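Local coordinates for protein Glucose/sorbosone dehydrogenases (Escherichia coli K12, PDB 2G8S) that belongs to the glucose/sorbosone dehydrogenase family of beta-propeller proteins and carries a calcium ion in the crystal, at residues Q323-V328 / L336-D341; L17-A22 / D341-E346; A277-D282 / K290-A295. One frame throughout, in Å; residues are numbered along the deposited sequence.

Contacts 1 and 2 meet in the same blade of a six-bladed beta-propeller, contact 2 carrying the chain on into the next blade, and contact 3 belongs to the blade before. Contact 1 (323-328 with 336-341) is a buried hairpin whose apolar core gives way at one end to a cluster of two arginines and an aspartate. Contact 2 (17-22 with 341-346) shares Asp341, lies nearer the surface and relies on backbone bonds and a histidine ring; it joins the two ends of the chain. Contact 3 (277-282 with 290-295) is a buried hairpin packed through aromatic and aliphatic groups. It touches contact 1, where Ala277 meets Val328, while its nearest atoms lie about 7 Å from contact 2.

Contact 1: Q323-V328 / L336-D341; sequences QRIRDV and LYVLTD. With EDO (1,2-ethanediol), chain F; EDO (1,2-ethanediol), chain L.
Arg324 and Asp341 run side by side at one end of this antiparallel pair, and two nitrogens of the arginine converge on a single carboxylate oxygen. Asp341 OD2 receives Arg324 NH2 at 2.9 Å, nearly in line with its C-O bond, and Arg324 NE at 3.0 Å on its anti side. A bend in the arginine chain (chi3 50°) brings the guanidinium round until OD2 lies in its plane, although the two flat groups are turned 51° against each other. The second ion pair is looser: Arg326 NE stays 3.7 Å from Asp341 OD1, with guanidinium and carboxylate almost perpendicular (87°).

The backbone beneath is firmly tied. Asp341 N donates to Arg324 O, and Leu339 O accepts both Arg326 N at 2.8 Å and Asp327 N at 3.1 Å. Two residues facing one is a classic beta bulge, and it shifts the register of the hairpin formed by strands 325-330 and 336-340.

On either side of the bulge the packing is tight and apolar. Before it Ile325 CG2 reaches Val338 CG1 at 3.7 Å, and after it Val328 CG1 sits 3.6 Å from Leu336 CG; these branched side chains suit burial, having no polar atoms to satisfy, whereas the buried Asp327 carboxylate is paired with Arg134. The arginine end is partly exposed, and there Arg326 NH1 donates to a 1,2-ethanediol molecule, probably from the crystallisation liquor. Thr340 OG1, just before Asp341, donates to a water that in turn donates to Gln323 OE1, and is also hydrogen-bonded to Glu346 N.

The chemistry therefore divides the hairpin: backbone bonds and close apolar packing secure its buried stretch, whereas one carboxylate grips Arg324 directly and probably attracts Arg326, which also bonds the diol, only weakly.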
loop_
_atom_site.group_PDB
_atom_site.type_symbol
_atom_site.label_atom_id
_atom_site.label_comp_id
_atom_site.label_asym_id
_atom_site.label_seq_id
_atom_site.Cartn_x
_atom_site.Cartn_y
_atom_site.Cartn_z
ATOM N N GLN A 323 -6.431 6.229 17.611
ATOM C CA GLN A 323 -6.150 6.815 16.302
ATOM C C GLN A 323 -6.215 5.782 15.186
ATOM O O GLN A 323 -5.668 4.678 15.316
ATOM C CB GLN A 323 -4.768 7.478 16.292
ATOM C CG GLN A 323 -4.539 8.458 17.438
ATOM C CD GLN A 323 -5.527 9.620 17.442
ATOM O OE1 GLN A 323 -5.534 10.453 16.527
ATOM N NE2 GLN A 323 -6.367 9.680 18.472
ATOM N N ARG A 324 -6.873 6.153 14.089
ATOM C CA ARG A 324 -6.861 5.326 12.878
ATOM C C ARG A 324 -5.421 5.177 12.403
ATOM O O ARG A 324 -4.687 6.157 12.360
ATOM C CB ARG A 324 -7.688 5.989 11.771
ATOM C CG ARG A 324 -9.152 6.239 12.111
ATOM C CD ARG A 324 -9.808 7.219 11.122
ATOM N NE ARG A 324 -9.599 6.877 9.713
ATOM C CZ ARG A 324 -10.295 5.955 9.044
ATOM N NH1 ARG A 324 -11.248 5.254 9.653
ATOM N NH2 ARG A 324 -10.032 5.720 7.764
ATOM N N ILE A 325 -5.015 3.960 12.041
ATOM C CA ILE A 325 -3.636 3.729 11.613
ATOM C C ILE A 325 -3.561 3.547 10.098
ATOM O O ILE A 325 -4.211 2.662 9.540
ATOM C CB ILE A 325 -2.999 2.521 12.332
ATOM C CG1 ILE A 325 -3.080 2.676 13.859
ATOM C CG2 ILE A 325 -1.562 2.315 11.856
ATOM C CD1 ILE A 325 -2.415 3.952 14.411
ATOM N N ARG A 326 -2.739 4.376 9.458
ATOM C CA ARG A 326 -2.612 4.386 8.006
ATOM C C ARG A 326 -1.406 3.591 7.491
ATOM O O ARG A 326 -1.532 2.833 6.524
ATOM C CB ARG A 326 -2.558 5.839 7.500
ATOM C CG ARG A 326 -2.074 6.033 6.055
ATOM C CD ARG A 326 -2.878 5.238 5.010
ATOM N NE ARG A 326 -4.252 5.700 4.905
ATOM C CZ ARG A 326 -5.213 5.031 4.266
ATOM N NH1 ARG A 326 -4.960 3.854 3.710
ATOM N NH2 ARG A 326 -6.432 5.532 4.213
ATOM N N ASP A 327 -0.237 3.770 8.104
ATOM C CA ASP A 327 0.973 3.119 7.578
ATOM C C ASP A 327 1.848 2.656 8.721
ATOM O O ASP A 327 1.830 3.240 9.810
ATOM C CB ASP A 327 1.771 4.046 6.632
ATOM C CG ASP A 327 2.589 3.271 5.588
ATOM O OD1 ASP A 327 2.538 2.018 5.551
ATOM O OD2 ASP A 327 3.280 3.928 4.781
ATOM N N VAL A 328 2.599 1.593 8.452
ATOM C CA VAL A 328 3.507 0.988 9.415
ATOM C C VAL A 328 4.758 0.581 8.643
ATOM O O VAL A 328 4.665 -0.077 7.602
ATOM C CB VAL A 328 2.881 -0.274 10.097
ATOM C CG1 VAL A 328 3.857 -0.874 11.103
ATOM C CG2 VAL A 328 1.556 0.067 10.793
ATOM N N LEU A 336 9.753 0.636 14.880
ATOM C CA LEU A 336 8.563 0.710 14.037
ATOM C C LEU A 336 8.151 2.165 13.903
ATOM O O LEU A 336 8.145 2.895 14.887
ATOM C CB LEU A 336 7.425 -0.095 14.664
ATOM C CG LEU A 336 6.360 -0.668 13.741
ATOM C CD1 LEU A 336 6.987 -1.781 12.878
ATOM C CD2 LEU A 336 5.208 -1.218 14.589
ATOM N N TYR A 337 7.814 2.574 12.682
ATOM C CA TYR A 337 7.346 3.930 12.401
ATOM C C TYR A 337 5.912 3.850 11.910
ATOM O O TYR A 337 5.589 3.026 11.060
ATOM C CB TYR A 337 8.249 4.627 11.386
ATOM C CG TYR A 337 9.588 4.985 11.993
ATOM C CD1 TYR A 337 9.834 6.266 12.489
ATOM C CD2 TYR A 337 10.599 4.027 12.111
ATOM C CE1 TYR A 337 11.049 6.586 13.068
ATOM C CE2 TYR A 337 11.837 4.341 12.701
ATOM C CZ TYR A 337 12.049 5.632 13.168
ATOM O OH TYR A 337 13.249 5.986 13.754
ATOM N N VAL A 338 5.057 4.698 12.472
ATOM C CA VAL A 338 3.615 4.578 12.258
ATOM C C VAL A 338 3.035 5.932 11.879
ATOM O O VAL A 338 3.371 6.941 12.490
ATOM C CB VAL A 338 2.900 4.024 13.531
ATOM C CG1 VAL A 338 1.387 3.941 13.348
ATOM C CG2 VAL A 338 3.452 2.649 13.905
ATOM N N LEU A 339 2.169 5.936 10.866
ATOM C CA LEU A 339 1.435 7.144 10.459
ATOM C C LEU A 339 -0.041 6.934 10.729
ATOM O O LEU A 339 -0.595 5.870 10.411
ATOM C CB LEU A 339 1.622 7.421 8.960
ATOM C CG LEU A 339 3.003 7.898 8.505
ATOM C CD1 LEU A 339 3.067 7.837 6.994
ATOM C CD2 LEU A 339 3.325 9.318 9.019
ATOM N N THR A 340 -0.679 7.933 11.334
ATOM C CA THR A 340 -2.100 7.835 11.634
ATOM C C THR A 340 -2.951 8.550 10.580
ATOM O O THR A 340 -2.499 9.526 9.968
ATOM C CB THR A 340 -2.428 8.377 13.034
ATOM O OG1 THR A 340 -2.266 9.799 13.057
ATOM C CG2 THR A 340 -1.521 7.738 14.071
ATOM N N ASP A 341 -4.176 8.051 10.381
ATOM C CA ASP A 341 -5.078 8.532 9.329
ATOM C C ASP A 341 -6.078 9.518 9.912
ATOM O O ASP A 341 -7.273 9.209 10.048
ATOM C CB ASP A 341 -5.820 7.363 8.672
ATOM C CG ASP A 341 -6.620 7.799 7.459
ATOM O OD1 ASP A 341 -6.034 8.448 6.570
ATOM O OD2 ASP A 341 -7.834 7.507 7.388
HETATM C C1 EDO F . -0.757 3.117 2.660
HETATM O O1 EDO F . 0.011 3.308 3.845
HETATM C C2 EDO F . -1.574 1.835 2.745
HETATM O O2 EDO F . -2.432 1.920 3.891
HETATM C C1 EDO L . 14.579 10.507 15.901
HETATM O O1 EDO L . 13.969 9.558 16.780
HETATM C C2 EDO L . 14.774 9.883 14.528
HETATM O O2 EDO L . 13.787 8.869 14.313
HETATM O O HOH W 1 -3.161 10.862 15.298
HETATM O O HOH W 2 -7.448 7.717 4.563
#

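Contact 2: L17-A22 / D341-E346; sequences LDHPWA and DESSGE. With EDO (1,2-ethanediol), chain F; EDO (1,2-ethanediol), chain H.
Glu342 O lies against one face of the His19 ring, 3.6 Å from its plane and offset toward the rim. At the ring's edge Ser343 OG sits near CE1, and His19 CD2 approaches Asp341 OD1 at 3.6 Å, with ring and carboxylate 79° apart; that carboxylate is chiefly paired with Arg324. The Trp21 ring has C1 of a 1,2-ethanediol over one face. His19 ND1 donates almost straight (175°) to Asp18 OD1 at 3.0 Å, which in this conformer of Asp18 would help set the ring's rotation. A water joins His19 NE2 to Asp341 O. Histidine suits this partly exposed place, offering a face to a carbonyl and polar atoms at its rim.

Between these segments the propeller ring closes. Strand 8-17 is the outermost strand of a blade whose other three come from the C-terminal end, the "Velcro" closure of many propellers, and strand 20-25 opens the next. Leu17 N bonds to Gly345 O at 2.9 Å and Gly345 N returns to Leu17 O, their CA atoms 4.4 Å apart. Gly345, without a side chain, fits against Leu17 O and Pro20 CD. The chain then turns in a left-handed conformation at His19, whose N donates to Glu342 O, while Leu17 packs on Leu36.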
loop_
_atom_site.group_PDB
_atom_site.type_symbol
_atom_site.label_atom_id
_atom_site.label_comp_id
_atom_site.label_asym_id
_atom_site.label_seq_id
_atom_site.Cartn_x
_atom_site.Cartn_y
_atom_site.Cartn_z
ATOM N N LEU A 17 -0.310 16.302 11.262
ATOM C CA LEU A 17 -0.139 15.888 9.872
ATOM C C LEU A 17 -1.508 15.644 9.257
ATOM O O LEU A 17 -2.267 14.788 9.732
ATOM C CB LEU A 17 0.708 14.614 9.773
ATOM C CG LEU A 17 2.172 14.708 10.222
ATOM C CD1 LEU A 17 2.794 13.332 10.194
ATOM C CD2 LEU A 17 2.982 15.673 9.363
ATOM N N ASP A 18 -1.829 16.389 8.200
ATOM C CA ASP A 18 -3.125 16.273 7.539
ATOM C C ASP A 18 -3.182 15.033 6.643
ATOM O O ASP A 18 -2.731 15.079 5.497
ATOM C CB ASP A 18 -3.390 17.550 6.730
ATOM C CG ASP A 18 -4.807 17.628 6.173
ATOM O OD1 ASP A 18 -5.592 16.669 6.326
ATOM O OD2 ASP A 18 -5.130 18.674 5.571
ATOM N N HIS A 19 -3.724 13.940 7.177
ATOM C CA HIS A 19 -3.873 12.678 6.440
ATOM C C HIS A 19 -2.605 12.197 5.720
ATOM O O HIS A 19 -2.586 12.060 4.490
ATOM C CB HIS A 19 -5.071 12.764 5.496
ATOM C CG HIS A 19 -6.375 12.805 6.220
ATOM N ND1 HIS A 19 -6.924 13.977 6.700
ATOM C CD2 HIS A 19 -7.208 11.809 6.606
ATOM C CE1 HIS A 19 -8.061 13.700 7.315
ATOM N NE2 HIS A 19 -8.251 12.394 7.281
ATOM N N PRO A 20 -1.551 11.897 6.490
ATOM C CA PRO A 20 -0.356 11.323 5.870
ATOM C C PRO A 20 -0.710 9.951 5.295
ATOM O O PRO A 20 -1.573 9.264 5.843
ATOM C CB PRO A 20 0.614 11.187 7.046
ATOM C CG PRO A 20 -0.271 11.103 8.260
ATOM C CD PRO A 20 -1.429 11.998 7.955
ATOM N N TRP A 21 -0.070 9.561 4.197
ATOM C CA TRP A 21 -0.374 8.269 3.583
ATOM C C TRP A 21 0.794 7.295 3.618
ATOM O O TRP A 21 0.592 6.089 3.817
ATOM C CB TRP A 21 -0.851 8.444 2.138
ATOM C CG TRP A 21 -1.770 7.326 1.649
ATOM C CD1 TRP A 21 -3.116 7.243 1.834
ATOM C CD2 TRP A 21 -1.401 6.164 0.884
ATOM N NE1 TRP A 21 -3.612 6.102 1.246
ATOM C CE2 TRP A 21 -2.584 5.426 0.646
ATOM C CE3 TRP A 21 -0.188 5.677 0.375
ATOM C CZ2 TRP A 21 -2.591 4.226 -0.090
ATOM C CZ3 TRP A 21 -0.191 4.477 -0.347
ATOM C CH2 TRP A 21 -1.383 3.770 -0.568
ATOM N N ALA A 22 2.002 7.811 3.405
ATOM C CA ALA A 22 3.192 6.961 3.329
ATOM C C ALA A 22 4.431 7.703 3.761
ATOM O O ALA A 22 4.455 8.936 3.815
ATOM C CB ALA A 22 3.382 6.423 1.914
ATOM N N ASP A 341 -4.176 8.051 10.381
ATOM C CA ASP A 341 -5.078 8.532 9.329
ATOM C C ASP A 341 -6.078 9.518 9.912
ATOM O O ASP A 341 -7.273 9.209 10.048
ATOM C CB ASP A 341 -5.820 7.363 8.672
ATOM C CG ASP A 341 -6.620 7.799 7.459
ATOM O OD1 ASP A 341 -6.034 8.448 6.570
ATOM O OD2 ASP A 341 -7.834 7.507 7.388
ATOM N N GLU A 342 -5.578 10.705 10.254
ATOM C CA GLU A 342 -6.373 11.724 10.937
ATOM C C GLU A 342 -6.076 13.124 10.373
ATOM O O GLU A 342 -5.034 13.336 9.742
ATOM C CB GLU A 342 -6.088 11.690 12.447
ATOM C CG GLU A 342 -6.269 10.325 13.141
ATOM C CD GLU A 342 -7.718 9.900 13.340
ATOM O OE1 GLU A 342 -8.642 10.686 13.025
ATOM O OE2 GLU A 342 -7.935 8.763 13.822
ATOM N N SER A 343 -7.008 14.060 10.580
ATOM C CA SER A 343 -6.810 15.457 10.199
ATOM C C SER A 343 -5.629 16.047 10.958
ATOM O O SER A 343 -4.832 16.811 10.402
ATOM C CB SER A 343 -8.075 16.269 10.492
ATOM O OG SER A 343 -9.164 15.760 9.749
ATOM N N SER A 344 -5.540 15.689 12.241
ATOM C CA SER A 344 -4.377 16.026 13.051
ATOM C C SER A 344 -3.594 14.739 13.324
ATOM O O SER A 344 -3.487 14.257 14.465
ATOM C CB SER A 344 -4.776 16.758 14.339
ATOM O OG SER A 344 -3.683 17.511 14.839
ATOM N N GLY A 345 -3.058 14.181 12.244
ATOM C CA GLY A 345 -2.322 12.925 12.274
ATOM C C GLY A 345 -0.928 13.030 12.864
ATOM O O GLY A 345 -0.407 14.122 13.112
ATOM N N GLU A 346 -0.330 11.868 13.091
ATOM C CA GLU A 346 0.956 11.772 13.772
ATOM C C GLU A 346 1.894 10.814 13.062
ATOM O O GLU A 346 1.455 9.841 12.436
ATOM C CB GLU A 346 0.758 11.268 15.199
ATOM C CG GLU A 346 -0.041 12.169 16.126
ATOM C CD GLU A 346 -0.511 11.395 17.348
ATOM O OE1 GLU A 346 -1.262 10.411 17.173
ATOM O OE2 GLU A 346 -0.121 11.749 18.474
HETATM C C1 EDO F . -0.757 3.117 2.660
HETATM O O1 EDO F . 0.011 3.308 3.845
HETATM C C2 EDO F . -1.574 1.835 2.745
HETATM O O2 EDO F . -2.432 1.920 3.891
HETATM C C1 EDO H . 1.471 20.117 8.291
HETATM O O1 EDO H . 0.872 21.266 7.687
HETATM C C2 EDO H . 1.052 18.851 7.552
HETATM O O2 EDO H . -0.374 18.771 7.417
HETATM O O HOH W 3 -9.539 10.447 8.972
#

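Contact 3: A277-D282 / K290-A295; sequences AFYNSD and KLFIGA
Residues 277-279 and 290-295 pair antiparallel, their axes 4.7 Å apart at closest, with Ala277 and Phe292 exchanging N-H...O bonds in both directions and Tyr279 N donating to Lys290 O at 2.8 Å. On one face of the sheet Leu291 meets Phe278 in a CH-pi contact: Leu291 CD1 stands above the middle of the Phe278 ring, 3.9 Å from its centroid and 11° off the normal. The leucine gets there because its CG is anti to the backbone N (chi1 168°), which swings the branched end across toward the neighbouring strand. A methyl over a flat ring fills this buried space without needing a polar partner.

The other face carries Ala277, Tyr279, Lys290 and Phe292. Phe292 turns its edge to the facing strand, its CE2 touching Tyr279 CB at 3.7 Å, and Ala277 touches Val328 of the next blade, its small side chain consistent with the close approach. Lys290 sends its amine away to Asp314 and Ser305, and the Tyr279 hydroxyl bonds to Gly334 O.

Phe278 packs edge-to-face on Trp212 of the preceding blade, so the hairpin is covered on both faces, as expected for the first two strands of a four-stranded propeller blade.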
loop_
_atom_site.group_PDB
_atom_site.type_symbol
_atom_site.label_atom_id
_atom_site.label_comp_id
_atom_site.label_asym_id
_atom_site.label_seq_id
_atom_site.Cartn_x
_atom_site.Cartn_y
_atom_site.Cartn_z
ATOM N N ALA A 277 4.395 -4.044 7.723
ATOM C CA ALA A 277 5.851 -4.122 7.805
ATOM C C ALA A 277 6.268 -5.421 8.471
ATOM O O ALA A 277 5.765 -5.771 9.544
ATOM C CB ALA A 277 6.391 -2.948 8.595
ATOM N N PHE A 278 7.167 -6.146 7.821
ATOM C CA PHE A 278 7.808 -7.304 8.450
ATOM C C PHE A 278 8.948 -6.814 9.327
ATOM O O PHE A 278 9.611 -5.819 9.006
ATOM C CB PHE A 278 8.380 -8.246 7.382
ATOM C CG PHE A 278 7.333 -8.900 6.522
ATOM C CD1 PHE A 278 6.668 -10.035 6.966
ATOM C CD2 PHE A 278 7.008 -8.380 5.267
ATOM C CE1 PHE A 278 5.682 -10.642 6.178
ATOM C CE2 PHE A 278 6.024 -8.971 4.478
ATOM C CZ PHE A 278 5.367 -10.104 4.928
ATOM N N TYR A 279 9.199 -7.548 10.409
ATOM C CA TYR A 279 10.247 -7.171 11.355
ATOM C C TYR A 279 11.315 -8.259 11.419
ATOM O O TYR A 279 11.026 -9.377 11.842
ATOM C CB TYR A 279 9.671 -6.876 12.741
ATOM C CG TYR A 279 10.692 -6.182 13.608
ATOM C CD1 TYR A 279 10.723 -4.791 13.706
ATOM C CD2 TYR A 279 11.648 -6.920 14.303
ATOM C CE1 TYR A 279 11.678 -4.156 14.494
ATOM C CE2 TYR A 279 12.595 -6.307 15.081
ATOM C CZ TYR A 279 12.609 -4.926 15.179
ATOM O OH TYR A 279 13.567 -4.320 15.951
ATOM N N ASN A 280 12.527 -7.902 10.985
ATOM C CA ASN A 280 13.624 -8.872 10.872
ATOM C C ASN A 280 14.934 -8.333 11.453
ATOM O O ASN A 280 16.031 -8.698 11.013
ATOM C CB ASN A 280 13.818 -9.278 9.409
ATOM C CG ASN A 280 14.347 -8.142 8.557
ATOM O OD1 ASN A 280 14.230 -6.978 8.923
ATOM N ND2 ASN A 280 14.937 -8.480 7.416
ATOM N N SER A 281 14.816 -7.496 12.482
ATOM C CA SER A 281 15.970 -6.859 13.124
ATOM C C SER A 281 16.268 -7.452 14.497
ATOM O O SER A 281 15.362 -7.851 15.221
ATOM C CB SER A 281 15.724 -5.349 13.253
ATOM O OG SER A 281 16.717 -4.710 14.050
ATOM N N ASP A 282 17.551 -7.513 14.849
ATOM C CA ASP A 282 17.955 -7.901 16.201
ATOM C C ASP A 282 17.884 -6.738 17.197
ATOM O O ASP A 282 18.157 -6.926 18.389
ATOM C CB ASP A 282 19.365 -8.509 16.198
ATOM C CG ASP A 282 19.396 -9.931 15.664
ATOM O OD1 ASP A 282 18.336 -10.596 15.651
ATOM O OD2 ASP A 282 20.495 -10.367 15.255
ATOM N N LYS A 290 7.957 -11.206 13.000
ATOM C CA LYS A 290 6.623 -10.615 13.131
ATOM C C LYS A 290 6.249 -9.786 11.911
ATOM O O LYS A 290 7.117 -9.325 11.159
ATOM C CB LYS A 290 6.517 -9.726 14.370
ATOM C CG LYS A 290 6.817 -10.398 15.693
ATOM C CD LYS A 290 5.878 -11.519 16.039
ATOM C CE LYS A 290 6.301 -12.164 17.355
ATOM N NZ LYS A 290 5.544 -13.410 17.552
ATOM N N LEU A 291 4.948 -9.605 11.736
ATOM C CA LEU A 291 4.391 -8.735 10.721
ATOM C C LEU A 291 3.425 -7.794 11.438
ATOM O O LEU A 291 2.547 -8.249 12.182
ATOM C CB LEU A 291 3.634 -9.567 9.689
ATOM C CG LEU A 291 2.729 -8.857 8.682
ATOM C CD1 LEU A 291 3.533 -7.897 7.807
ATOM C CD2 LEU A 291 2.019 -9.918 7.839
ATOM N N PHE A 292 3.588 -6.492 11.211
ATOM C CA PHE A 292 2.775 -5.470 11.860
ATOM C C PHE A 292 1.893 -4.848 10.807
ATOM O O PHE A 292 2.393 -4.430 9.766
ATOM C CB PHE A 292 3.671 -4.397 12.496
ATOM C CG PHE A 292 4.489 -4.913 13.641
ATOM C CD1 PHE A 292 4.003 -4.833 14.951
ATOM C CD2 PHE A 292 5.734 -5.499 13.411
ATOM C CE1 PHE A 292 4.733 -5.322 16.017
ATOM C CE2 PHE A 292 6.489 -5.995 14.485
ATOM C CZ PHE A 292 5.991 -5.909 15.787
ATOM N N ILE A 293 0.585 -4.820 11.068
ATOM C CA ILE A 293 -0.397 -4.332 10.095
ATOM C C ILE A 293 -1.270 -3.243 10.705
ATOM O O ILE A 293 -1.877 -3.434 11.763
ATOM C CB ILE A 293 -1.309 -5.477 9.571
ATOM C CG1 ILE A 293 -0.461 -6.659 9.086
ATOM C CG2 ILE A 293 -2.237 -4.951 8.475
ATOM C CD1 ILE A 293 -1.283 -7.825 8.505
ATOM N N GLY A 294 -1.331 -2.090 10.045
ATOM C CA GLY A 294 -2.206 -1.030 10.520
ATOM C C GLY A 294 -3.669 -1.417 10.393
ATOM O O GLY A 294 -4.038 -2.200 9.513
ATOM N N ALA A 295 -4.499 -0.862 11.275
ATOM C CA ALA A 295 -5.936 -1.042 11.197
ATOM C C ALA A 295 -6.604 0.326 11.259
ATOM O O ALA A 295 -6.491 1.056 12.259
ATOM C CB ALA A 295 -6.422 -1.959 12.318
#